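Local coordinates for protein MarR-family transcriptional regulator (Bordetella bronchiseptica, PDB 6PCO) that probably acts as a MarR-family DNA-binding transcription factor regulating biofilm formation in Bordetella, with DNA binding controlled by 6-hydroxynicotinic acid, at residues A[48-51]-A[52-55]; A[67-70]-A[71-75]; A[95-98]-A[99-102]. All blocks are in the same frame, centred on the assembly; numbering follows the deposited sequence.

From the N terminus, the three contacts follow one another in series, none nesting within or crossing another. Each is a local turn or helix end closed between adjoining residues. Interaction 1 (48-55) folds the N-terminal approach into the start of helix 55-73, where it also packs on the second subunit. Interaction 2 (67-75) lies at the other end of that helix and joins its last turn to helices 81-93 and 143-164. Interaction 3 (95-102) starts helix 98-105 between helices 81-93 and 109-121. The centres of interactions 1 and 3 are about 36 Å apart; those of interactions 2 and 3, about 26 Å apart, lie on opposite sides of the chain's centre.

Interaction 1: residues A[48-51]-A[52-55]; sequences PYHF and SEQV
Gln54 folds back on Tyr49 and His50, and its side chain can be followed outward from the backbone. Gln54 CB approaches Phe51 O at 3.6 Å. Gln54 CG touches two groups, lying 3.5 Å from Tyr49 CE1 and equally close to His50 O. A bend at chi2 (-32°) then turns the amide so that Gln54 NE2 comes 3.5 Å from His50 O. The amide plane is inclined by 25° to the Tyr49 ring. Meanwhile Glu53 runs alongside His50, both pointing the same way, with Glu53 OE2 3.2 Å from His50 ND1.

Two backbone bonds accompany this reversal. Glu53 N donates to His50 O over 3.2 Å, approaching from well above the carbonyl plane, and Gln54 N makes a weak bond to Phe51 O over 3.4 Å. On the Phe51 side, the Ser52 amide nitrogen sits over one ring face. Across the dimer, Tyr49 packs on Ala156 of the second subunit, and Phe51 packs on Val85 of that subunit, a position that lines the butanediol pocket. Two overlapping i-to-i+3 turns, with type I backbone angles, thus deliver Gln54 to the N-cap of helix 55-73.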
ATOM      1  N   PRO A  48      14.760   6.623  20.840  1.00136.20           N
ATOM      2  CA  PRO A  48      14.393   5.236  20.549  1.00131.61           C
ATOM      3  C   PRO A  48      13.510   5.121  19.293  1.00126.55           C
ATOM      4  O   PRO A  48      13.084   6.132  18.734  1.00130.04           O
ATOM      5  CB  PRO A  48      13.651   4.790  21.823  1.00132.11           C
ATOM      6  CG  PRO A  48      13.071   6.073  22.399  1.00133.44           C
ATOM      7  CD  PRO A  48      14.047   7.167  22.011  1.00135.11           C
ATOM      8  N   TYR A  49      13.263   3.878  18.865  1.00124.39           N
ATOM      9  CA  TYR A  49      12.401   3.560  17.725  1.00105.86           C
ATOM     10  C   TYR A  49      10.936   3.768  18.121  1.00 92.77           C
ATOM     11  O   TYR A  49      10.468   3.174  19.078  1.00 93.59           O
ATOM     12  CB  TYR A  49      12.624   2.115  17.267  1.00106.64           C
ATOM     13  CG  TYR A  49      11.936   1.736  15.979  1.00109.01           C
ATOM     14  CD1 TYR A  49      12.567   1.911  14.757  1.00105.32           C
ATOM     15  CD2 TYR A  49      10.658   1.192  15.978  1.00106.44           C
ATOM     16  CE1 TYR A  49      11.948   1.560  13.567  1.00109.25           C
ATOM     17  CE2 TYR A  49      10.021   0.845  14.797  1.00106.10           C
ATOM     18  CZ  TYR A  49      10.667   1.028  13.585  1.00112.83           C
ATOM     19  OH  TYR A  49      10.039   0.694  12.416  1.00110.65           O
ATOM     20  N   HIS A  50      10.246   4.640  17.380  1.00 93.62           N
ATOM     21  CA  HIS A  50       8.793   4.776  17.400  1.00 97.23           C
ATOM     22  C   HIS A  50       8.280   4.477  15.982  1.00 97.76           C
ATOM     23  O   HIS A  50       8.666   5.156  15.027  1.00 90.21           O
ATOM     24  CB  HIS A  50       8.374   6.184  17.868  1.00100.78           C
ATOM     25  CG  HIS A  50       8.802   6.561  19.251  1.00113.42           C
ATOM     26  ND1 HIS A  50       9.925   7.338  19.496  1.00111.60           N
ATOM     27  CD2 HIS A  50       8.242   6.318  20.458  1.00117.44           C
ATOM     28  CE1 HIS A  50      10.050   7.532  20.793  1.00115.10           C
ATOM     29  NE2 HIS A  50       9.029   6.918  21.406  1.00116.48           N
ATOM     30  N   PHE A  51       7.408   3.470  15.843  1.00 85.90           N
ATOM     31  CA  PHE A  51       6.986   2.993  14.518  1.00 80.08           C
ATOM     32  C   PHE A  51       6.396   4.160  13.711  1.00 80.49           C
ATOM     33  O   PHE A  51       6.579   4.209  12.494  1.00 80.32           O
ATOM     34  CB  PHE A  51       6.036   1.790  14.629  1.00 71.19           C
ATOM     35  CG  PHE A  51       4.620   2.136  15.009  1.00 73.16           C
ATOM     36  CD1 PHE A  51       4.286   2.417  16.329  1.00 75.07           C
ATOM     37  CD2 PHE A  51       3.623   2.217  14.048  1.00 72.28           C
ATOM     38  CE1 PHE A  51       2.992   2.767  16.684  1.00 67.54           C
ATOM     39  CE2 PHE A  51       2.328   2.570  14.405  1.00 76.34           C
ATOM     40  CZ  PHE A  51       2.013   2.840  15.721  1.00 69.36           C
ATOM     41  N   SER A  52       5.726   5.095  14.401  1.00 84.13           N
ATOM     42  CA  SER A  52       4.889   6.152  13.784  1.00 86.28           C
ATOM     43  C   SER A  52       5.737   7.242  13.103  1.00 83.27           C
ATOM     44  O   SER A  52       5.261   7.879  12.175  1.00 80.50           O
ATOM     45  CB  SER A  52       3.937   6.753  14.808  1.00 90.48           C
ATOM     46  OG  SER A  52       4.599   7.042  16.040  1.00 86.85           O
ATOM     47  N   GLU A  53       6.980   7.456  13.560  1.00 89.63           N
ATOM     48  CA  GLU A  53       7.863   8.519  13.017  1.00 92.28           C
ATOM     49  C   GLU A  53       8.523   8.059  11.705  1.00 83.76           C
ATOM     50  O   GLU A  53       8.928   8.892  10.893  1.00 86.58           O
ATOM     51  CB  GLU A  53       8.969   8.913  14.006  1.00 92.61           C
ATOM     52  CG  GLU A  53       8.474   9.513  15.313  1.00 96.92           C
ATOM     53  CD  GLU A  53       9.576   9.694  16.348  1.00109.23           C
ATOM     54  OE1 GLU A  53      10.758   9.758  15.946  1.00110.43           O
ATOM     55  OE2 GLU A  53       9.257   9.765  17.556  1.00115.94           O
ATOM     56  N   GLN A  54       8.626   6.737  11.516  1.00 73.35           N
ATOM     57  CA  GLN A  54       9.491   6.122  10.520  1.00 70.90           C
ATOM     58  C   GLN A  54       8.845   6.197   9.129  1.00 70.18           C
ATOM     59  O   GLN A  54       7.640   6.415   9.007  1.00 70.89           O
ATOM     60  CB  GLN A  54       9.814   4.676  10.919  1.00 74.49           C
ATOM     61  CG  GLN A  54      10.659   4.539  12.184  1.00 77.91           C
ATOM     62  CD  GLN A  54      11.647   5.659  12.413  1.00 88.25           C
ATOM     63  OE1 GLN A  54      12.297   6.147  11.487  1.00116.23           O
ATOM     64  NE2 GLN A  54      11.787   6.070  13.664  1.00 91.48           N
ATOM     65  N   VAL A  55       9.668   6.008   8.085  1.00 58.92           N
ATOM     66  CA  VAL A  55       9.282   6.343   6.716  1.00 58.84           C
ATOM     67  C   VAL A  55       8.277   5.313   6.172  1.00 60.45           C
ATOM     68  O   VAL A  55       7.457   5.644   5.316  1.00 61.31           O
ATOM     69  CB  VAL A  55      10.507   6.529   5.794  1.00 54.47           C
ATOM     70  CG1 VAL A  55      11.351   5.281   5.646  1.00 58.54           C
ATOM     71  CG2 VAL A  55      10.110   7.043   4.423  1.00 56.11           C
TER

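Interaction 2: residues A[67-70]-A[71-75]; sequences VAIF and QQTIP
Phe70 and Ile74 lie side by side one helical turn apart, their side chains pointing the same way. Ile74 CB sits over one face of the ring, and its two branches reach different ring atoms: Ile74 CG2 is 3.9 Å from Phe70 CE1, while Ile74 CD1 is 4.0 Å from Phe70 CZ. The ring is carried there by a Phe70 chi1 of 180°, which swings CG opposite the backbone nitrogen.

A second pair lies on the turn before. Gln71 is extended beyond CG and crosses Val67 at a slant; its CG passes 3.3 Å from Val67 O, and its OE1 comes within 3.8 Å of Val67 CG1. This is an aliphatic chain running over a backbone carbonyl, with the amide resting against a valine methyl.

What positions both pairs is the i-to-i+4 ladder of the helix. Gln71 N donates to Val67 O, Gln72 N to Ala68 O and Thr73 N to Ile69 O, all within 2.9 to 3.0 Å. Ile74 N still donates to Phe70 O over 2.9 Å, although Ile74 itself turns to an extended psi of 126°. That bond helps hold the Phe70-Ile74 spacing where the helix ends.

Further out, the Phe70 side chain comes to about 5 Å from a bound 1,4-butanediol. It packs on Ala81 and Phe84 of helix 81-93 and on Ile159 of helix 143-164, while Ile74 meets Met152 and Pro75 meets Phe155 on that same long helix.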
ATOM      1  N   VAL A  67      -6.055   6.086  -1.163  1.00 64.30           N
ATOM      2  CA  VAL A  67      -7.065   5.066  -1.505  1.00 67.35           C
ATOM      3  C   VAL A  67      -8.456   5.553  -1.067  1.00 57.75           C
ATOM      4  O   VAL A  67      -9.426   5.379  -1.803  1.00 62.25           O
ATOM      5  CB  VAL A  67      -6.720   3.677  -0.931  1.00 71.62           C
ATOM      6  CG1 VAL A  67      -7.909   2.733  -0.981  1.00 69.71           C
ATOM      7  CG2 VAL A  67      -5.537   3.055  -1.661  1.00 71.44           C
ATOM      8  N   ALA A  68      -8.551   6.168   0.115  1.00 53.45           N
ATOM      9  CA  ALA A  68      -9.795   6.814   0.544  1.00 56.38           C
ATOM     10  C   ALA A  68     -10.227   7.858  -0.496  1.00 59.52           C
ATOM     11  O   ALA A  68     -11.378   7.875  -0.913  1.00 58.12           O
ATOM     12  CB  ALA A  68      -9.631   7.433   1.913  1.00 53.64           C
ATOM     13  N   ILE A  69      -9.296   8.726  -0.915  1.00 56.81           N
ATOM     14  CA  ILE A  69      -9.623   9.720  -1.895  1.00 55.84           C
ATOM     15  C   ILE A  69     -10.135   9.005  -3.149  1.00 56.97           C
ATOM     16  O   ILE A  69     -11.144   9.406  -3.725  1.00 69.44           O
ATOM     17  CB  ILE A  69      -8.422  10.630  -2.196  1.00 56.24           C
ATOM     18  CG1 ILE A  69      -8.204  11.642  -1.078  1.00 56.33           C
ATOM     19  CG2 ILE A  69      -8.577  11.324  -3.545  1.00 59.12           C
ATOM     20  CD1 ILE A  69      -6.809  12.227  -1.058  1.00 64.56           C
ATOM     21  N   PHE A  70      -9.412   7.970  -3.587  1.00 61.04           N
ATOM     22  CA  PHE A  70      -9.772   7.235  -4.814  1.00 59.03           C
ATOM     23  C   PHE A  70     -11.231   6.769  -4.713  1.00 57.92           C
ATOM     24  O   PHE A  70     -11.990   6.959  -5.645  1.00 51.08           O
ATOM     25  CB  PHE A  70      -8.822   6.051  -5.059  1.00 57.00           C
ATOM     26  CG  PHE A  70      -9.148   5.255  -6.298  1.00 56.37           C
ATOM     27  CD1 PHE A  70     -10.123   4.266  -6.274  1.00 59.08           C
ATOM     28  CD2 PHE A  70      -8.526   5.531  -7.503  1.00 60.72           C
ATOM     29  CE1 PHE A  70     -10.453   3.560  -7.421  1.00 58.67           C
ATOM     30  CE2 PHE A  70      -8.875   4.841  -8.655  1.00 63.76           C
ATOM     31  CZ  PHE A  70      -9.835   3.855  -8.613  1.00 61.19           C
ATOM     32  N   GLN A  71     -11.582   6.161  -3.566  1.00 61.71           N
ATOM     33  CA  GLN A  71     -12.880   5.489  -3.325  1.00 68.25           C
ATOM     34  C   GLN A  71     -14.027   6.507  -3.255  1.00 67.52           C
ATOM     35  O   GLN A  71     -15.122   6.248  -3.754  1.00 68.50           O
ATOM     36  CB  GLN A  71     -12.814   4.669  -2.037  1.00 68.28           C
ATOM     37  CG  GLN A  71     -12.015   3.385  -2.199  1.00 79.05           C
ATOM     38  CD  GLN A  71     -11.814   2.630  -0.907  1.00 74.48           C
ATOM     39  OE1 GLN A  71     -11.524   3.213   0.135  1.00 71.42           O
ATOM     40  NE2 GLN A  71     -11.968   1.317  -0.977  1.00 67.30           N
ATOM     41  N   GLN A  72     -13.756   7.651  -2.618  1.00 65.98           N
ATOM     42  CA  GLN A  72     -14.693   8.739  -2.487  1.00 73.26           C
ATOM     43  C   GLN A  72     -15.009   9.361  -3.863  1.00 72.92           C
ATOM     44  O   GLN A  72     -16.160   9.639  -4.142  1.00 82.87           O
ATOM     45  CB  GLN A  72     -14.158   9.764  -1.485  1.00 72.91           C
ATOM     46  CG  GLN A  72     -14.202   9.265  -0.045  1.00 81.39           C
ATOM     47  CD  GLN A  72     -13.951  10.374   0.947  1.00 89.86           C
ATOM     48  OE1 GLN A  72     -14.581  11.427   0.892  1.00 97.56           O
ATOM     49  NE2 GLN A  72     -13.026  10.147   1.869  1.00 86.08           N
ATOM     50  N   THR A  73     -14.009   9.548  -4.733  1.00 71.57           N
ATOM     51  CA  THR A  73     -14.213  10.321  -5.988  1.00 77.29           C
ATOM     52  C   THR A  73     -14.534   9.427  -7.209  1.00 68.88           C
ATOM     53  O   THR A  73     -15.144   9.910  -8.154  1.00 68.17           O
ATOM     54  CB  THR A  73     -13.044  11.287  -6.237  1.00 70.73           C
ATOM     55  OG1 THR A  73     -11.830  10.567  -6.358  1.00 84.43           O
ATOM     56  CG2 THR A  73     -12.845  12.253  -5.095  1.00 81.01           C
ATOM     57  N   ILE A  74     -14.151   8.147  -7.220  1.00 61.64           N
ATOM     58  CA  ILE A  74     -14.421   7.308  -8.401  1.00 74.15           C
ATOM     59  C   ILE A  74     -15.926   7.038  -8.495  1.00 68.37           C
ATOM     60  O   ILE A  74     -16.525   6.597  -7.521  1.00 73.86           O
ATOM     61  CB  ILE A  74     -13.585   6.006  -8.402  1.00 81.42           C
ATOM     62  CG1 ILE A  74     -13.473   5.432  -9.815  1.00 81.66           C
ATOM     63  CG2 ILE A  74     -14.098   4.962  -7.412  1.00 83.93           C
ATOM     64  CD1 ILE A  74     -12.447   6.138 -10.673  1.00 80.44           C
ATOM     65  N   PRO A  75     -16.583   7.326  -9.646  1.00 74.77           N
ATOM     66  CA  PRO A  75     -18.017   7.065  -9.833  1.00 80.04           C
ATOM     67  C   PRO A  75     -18.429   5.588  -9.691  1.00 82.54           C
ATOM     68  O   PRO A  75     -19.294   5.260  -8.872  1.00 84.97           O
ATOM     69  CB  PRO A  75     -18.308   7.504 -11.281  1.00 81.99           C
ATOM     70  CG  PRO A  75     -17.170   8.434 -11.652  1.00 79.81           C
ATOM     71  CD  PRO A  75     -15.987   7.982 -10.822  1.00 80.38           C
TER

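Interaction 3: residues A[95-98]-A[99-102]; sequences ACSL and VDVV
Ser97 and Asp100 form a capping box, in which the N-cap residue and the third residue of the helix (N3) exchange side-chain-to-backbone bonds. The two side chains face each other across the opening turn of helix 98-105, with Ser97 at the N-cap. In one direction Ser97 N donates to Asp100 OD2 at 2.7 Å; the bond is nearly straight (170°) and reaches the oxygen on its anti side, somewhat out of the carboxylate plane. In the other, Asp100 N donates to Ser97 OG at 3.2 Å. Ser97 chi1 is 65°, which holds OG between the backbone nitrogen and the carbonyl carbon and places it within bonding distance of Asp100 N. The hydroxyl adds a weak bond to the carboxylate, and Asp100 OD2 thus takes one firm and one weak bond from Ser97. A carboxylate placed at a helix N terminus is probably stabilised in its charged form.

Beside the box lies the pairing of a hydrophobic staple: Cys96, just before the cap, meets Val101, five residues on, through Cys96 CB and Val101 CG2 at 3.7 Å. Cys96 CB also rests 3.6 Å from Asp100 CB, so its side chain lies against both residues.

In the winged helix-turn-helix arrangement of the MarR family, helix 98-105 precedes helix 109-121, which by family resemblance is probably the DNA-recognition helix. Leu98 and Val102 touch Val112 there, while Cys96 and Val101 meet helix 81-93. The Cys96 backbone bonds to Val139 of strand 137-141, tying the loop to the wing.

The regular ladder of the helix then begins: Val101 N to Ser97 O is 3.0 Å, and Val102 N meets Leu98 O in the carbonyl plane at 2.9 Å.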
ATOM      1  N   ALA A  95      -2.034  -6.388 -25.555  1.00 62.78           N
ATOM      2  CA  ALA A  95      -2.034  -7.744 -25.008  1.00 65.61           C
ATOM      3  C   ALA A  95      -0.865  -7.896 -24.023  1.00 61.49           C
ATOM      4  O   ALA A  95       0.261  -7.481 -24.315  1.00 70.52           O
ATOM      5  CB  ALA A  95      -1.982  -8.766 -26.115  1.00 63.67           C
ATOM      6  N   CYS A  96      -1.180  -8.457 -22.850  1.00 67.67           N
ATOM      7  CA  CYS A  96      -0.250  -8.667 -21.744  1.00 64.76           C
ATOM      8  C   CYS A  96      -0.468 -10.041 -21.112  1.00 65.08           C
ATOM      9  O   CYS A  96      -1.602 -10.500 -20.999  1.00 67.28           O
ATOM     10  CB  CYS A  96      -0.457  -7.634 -20.651  1.00 64.02           C
ATOM     11  SG  CYS A  96      -0.010  -5.956 -21.153  1.00 58.77           S
ATOM     12  N   SER A  97       0.640 -10.686 -20.737  1.00 69.07           N
ATOM     13  CA  SER A  97       0.646 -11.815 -19.805  1.00 72.67           C
ATOM     14  C   SER A  97       0.502 -11.280 -18.369  1.00 72.72           C
ATOM     15  O   SER A  97       0.661 -10.072 -18.104  1.00 66.86           O
ATOM     16  CB  SER A  97       1.906 -12.637 -19.959  1.00 73.08           C
ATOM     17  OG  SER A  97       3.055 -11.875 -19.591  1.00 69.31           O
ATOM     18  N   LEU A  98       0.212 -12.195 -17.444  1.00 69.91           N
ATOM     19  CA  LEU A  98       0.124 -11.899 -16.027  1.00 68.98           C
ATOM     20  C   LEU A  98       1.399 -11.170 -15.585  1.00 70.79           C
ATOM     21  O   LEU A  98       1.304 -10.110 -14.969  1.00 77.54           O
ATOM     22  CB  LEU A  98      -0.094 -13.211 -15.262  1.00 74.45           C
ATOM     23  CG  LEU A  98      -0.072 -13.138 -13.735  1.00 84.41           C
ATOM     24  CD1 LEU A  98      -1.406 -12.656 -13.183  1.00 84.91           C
ATOM     25  CD2 LEU A  98       0.272 -14.499 -13.149  1.00 94.65           C
ATOM     26  N   VAL A  99       2.582 -11.706 -15.922  1.00 73.25           N
ATOM     27  CA  VAL A  99       3.839 -11.076 -15.472  1.00 71.25           C
ATOM     28  C   VAL A  99       4.004  -9.723 -16.187  1.00 67.40           C
ATOM     29  O   VAL A  99       4.464  -8.784 -15.573  1.00 72.28           O
ATOM     30  CB  VAL A  99       5.087 -11.977 -15.625  1.00 74.84           C
ATOM     31  CG1 VAL A  99       4.863 -13.361 -15.023  1.00 73.06           C
ATOM     32  CG2 VAL A  99       5.584 -12.085 -17.058  1.00 71.66           C
ATOM     33  N   ASP A 100       3.596  -9.617 -17.458  1.00 61.67           N
ATOM     34  CA  ASP A 100       3.599  -8.329 -18.163  1.00 65.16           C
ATOM     35  C   ASP A 100       2.886  -7.270 -17.317  1.00 62.39           C
ATOM     36  O   ASP A 100       3.381  -6.123 -17.174  1.00 52.38           O
ATOM     37  CB  ASP A 100       2.913  -8.390 -19.534  1.00 75.65           C
ATOM     38  CG  ASP A 100       3.717  -9.070 -20.630  1.00 77.87           C
ATOM     39  OD1 ASP A 100       4.955  -8.921 -20.623  1.00 87.29           O
ATOM     40  OD2 ASP A 100       3.093  -9.743 -21.485  1.00 76.91           O
ATOM     41  N   VAL A 101       1.729  -7.651 -16.756  1.00 58.50           N
ATOM     42  CA  VAL A 101       0.936  -6.729 -15.933  1.00 58.05           C
ATOM     43  C   VAL A 101       1.652  -6.460 -14.604  1.00 52.31           C
ATOM     44  O   VAL A 101       1.678  -5.333 -14.130  1.00 55.52           O
ATOM     45  CB  VAL A 101      -0.497  -7.229 -15.702  1.00 61.23           C
ATOM     46  CG1 VAL A 101      -1.253  -6.285 -14.778  1.00 62.85           C
ATOM     47  CG2 VAL A 101      -1.250  -7.399 -17.015  1.00 60.50           C
ATOM     48  N   VAL A 102       2.253  -7.492 -14.018  1.00 57.36           N
ATOM     49  CA  VAL A 102       3.045  -7.314 -12.801  1.00 63.54           C
ATOM     50  C   VAL A 102       4.204  -6.341 -13.078  1.00 58.69           C
ATOM     51  O   VAL A 102       4.461  -5.460 -12.279  1.00 63.88           O
ATOM     52  CB  VAL A 102       3.520  -8.664 -12.224  1.00 68.03           C
ATOM     53  CG1 VAL A 102       4.495  -8.469 -11.076  1.00 64.29           C
ATOM     54  CG2 VAL A 102       2.350  -9.535 -11.766  1.00 65.82           C
TER